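PDB 4FDB: probable primosomal replication protein n, which probably binds single-stranded DNA as a homodimer and helps restart stalled replication forks by stabilizing the PriA helicase on DNA and stimulating its unwinding activity. Local coordinates for residues E15-T20 against K57-L62. The protein carries 3 engineered substitutions. Sequence-based numbering, arbitrary orientation.
Sequences EVMRYT and KMASVL
Met17, a selenomethionine here, reaches from segment 15-20 to the short helix 57-62 and meets Ala59 with its terminal methyl. The side chain runs out straight from the backbone, with CG anti to the backbone N (chi1 178°) and chi2 also extended. It then bends at the selenium (chi3 -71°), which lays CE against the helix backbone. CE lies 3.8 Å from Ala59 O and 3.9 Å from Ala59 C. The Ala59 methyl is next to it, with CE 4.2 Å from CB. CE also comes within 4.1 Å of Ser60 N. The long side chain bridges a wide gap, since the CA atoms of Met17 and Ala59 are 7.4 Å apart. The tight part is the Met17 methyl against the carbonyl and methyl of Ala59, which is buried. Pro25 of strand 25-37 touches both Met17 and Ala59, and Val27 adds a second contact to Met17. Met58 and Leu62 of the helix pack on strand 87-96. The loose side is at exposed Ser60, which meets the methyl through its backbone N while its side chain stands farther off. Met17 itself stays partly exposed. The contact thus joins the end of strand 3-19 to the helix that follows strand 44-55 in this OB-type fold. Only 84 Å² is buried between the segments, and the link is made by van der Waals contacts of one methyl group. Such chemistry has little directional preference, which implies a small, weakly directional attachment without any hydrogen bond between the two segments.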
# COMPACT_ATOMS: atom_id res chain seq x y z
N GLU A 15 -4.40 -8.25 17.47
CA GLU A 15 -3.71 -8.29 18.74
C GLU A 15 -4.55 -7.61 19.81
O GLU A 15 -5.46 -6.84 19.50
CB GLU A 15 -2.38 -7.56 18.63
CG GLU A 15 -1.46 -8.10 17.55
CD GLU A 15 -1.02 -9.52 17.82
OE1 GLU A 15 -0.84 -9.86 19.00
OE2 GLU A 15 -0.86 -10.29 16.85
N VAL A 16 -4.23 -7.88 21.07
CA VAL A 16 -4.89 -7.23 22.19
C VAL A 16 -4.63 -5.74 22.05
O VAL A 16 -3.56 -5.35 21.62
CB VAL A 16 -4.34 -7.74 23.53
CG1 VAL A 16 -4.90 -6.94 24.70
CG2 VAL A 16 -4.66 -9.22 23.71
N MSE A 17 -5.62 -4.92 22.38
CA MSE A 17 -5.48 -3.47 22.33
C MSE A 17 -4.33 -3.00 23.22
O MSE A 17 -4.16 -3.48 24.35
CB MSE A 17 -6.78 -2.82 22.80
CG MSE A 17 -6.78 -1.31 22.85
SE MSE A 17 -8.59 -0.71 23.33
CE MSE A 17 -9.46 -1.17 21.64
N ARG A 18 -3.54 -2.06 22.70
CA ARG A 18 -2.48 -1.41 23.46
C ARG A 18 -2.68 0.10 23.34
O ARG A 18 -3.57 0.56 22.62
CB ARG A 18 -1.11 -1.80 22.92
CG ARG A 18 -0.87 -1.40 21.48
CD ARG A 18 0.48 -1.90 21.00
NE ARG A 18 0.67 -1.67 19.57
CZ ARG A 18 1.22 -0.58 19.05
NH1 ARG A 18 1.64 0.39 19.84
NH2 ARG A 18 1.36 -0.47 17.74
N TYR A 19 -1.86 0.88 24.04
CA TYR A 19 -2.06 2.32 24.08
C TYR A 19 -0.74 3.03 23.86
O TYR A 19 0.31 2.58 24.32
CB TYR A 19 -2.65 2.74 25.43
CG TYR A 19 -3.96 2.05 25.72
CD1 TYR A 19 -5.17 2.69 25.52
CD2 TYR A 19 -3.98 0.73 26.17
CE1 TYR A 19 -6.38 2.05 25.76
CE2 TYR A 19 -5.18 0.08 26.41
CZ TYR A 19 -6.37 0.74 26.20
OH TYR A 19 -7.55 0.08 26.45
N THR A 20 -0.80 4.15 23.14
CA THR A 20 0.35 5.06 23.06
C THR A 20 0.55 5.74 24.40
O THR A 20 -0.33 5.70 25.27
CB THR A 20 0.12 6.15 22.00
OG1 THR A 20 -0.85 7.09 22.49
CG2 THR A 20 -0.33 5.56 20.68
N LYS A 57 -10.75 5.82 17.62
CA LYS A 57 -12.04 5.15 17.42
C LYS A 57 -11.88 3.92 16.52
O LYS A 57 -12.58 2.92 16.69
CB LYS A 57 -13.08 6.10 16.84
CG LYS A 57 -14.46 5.46 16.71
CD LYS A 57 -15.56 6.48 16.53
CE LYS A 57 -16.88 5.79 16.21
NZ LYS A 57 -17.14 4.61 17.09
N MSE A 58 -10.94 3.97 15.58
CA MSE A 58 -10.74 2.84 14.69
C MSE A 58 -10.20 1.61 15.44
O MSE A 58 -10.47 0.47 15.06
CB MSE A 58 -9.81 3.23 13.54
CG MSE A 58 -9.89 2.31 12.34
SE MSE A 58 -11.70 2.35 11.56
CE MSE A 58 -12.00 4.26 11.58
N ALA A 59 -9.47 1.84 16.53
CA ALA A 59 -9.02 0.73 17.38
C ALA A 59 -10.25 0.07 18.00
O ALA A 59 -10.38 -1.16 18.00
CB ALA A 59 -8.07 1.23 18.48
N SER A 60 -11.14 0.89 18.55
CA SER A 60 -12.37 0.39 19.16
C SER A 60 -13.19 -0.42 18.17
O SER A 60 -13.76 -1.47 18.50
CB SER A 60 -13.20 1.54 19.69
OG SER A 60 -12.51 2.25 20.71
N VAL A 61 -13.27 0.08 16.94
CA VAL A 61 -14.02 -0.60 15.89
C VAL A 61 -13.42 -1.97 15.58
O VAL A 61 -14.14 -2.96 15.51
CB VAL A 61 -14.10 0.24 14.61
CG1 VAL A 61 -14.67 -0.60 13.45
CG2 VAL A 61 -14.94 1.50 14.84
N LEU A 62 -12.11 -2.02 15.39
CA LEU A 62 -11.44 -3.27 15.05
C LEU A 62 -11.54 -4.27 16.19
O LEU A 62 -11.65 -5.48 15.96
CB LEU A 62 -9.96 -3.04 14.73
CG LEU A 62 -9.61 -2.46 13.36
CD1 LEU A 62 -8.13 -2.14 13.32
CD2 LEU A 62 -9.99 -3.47 12.28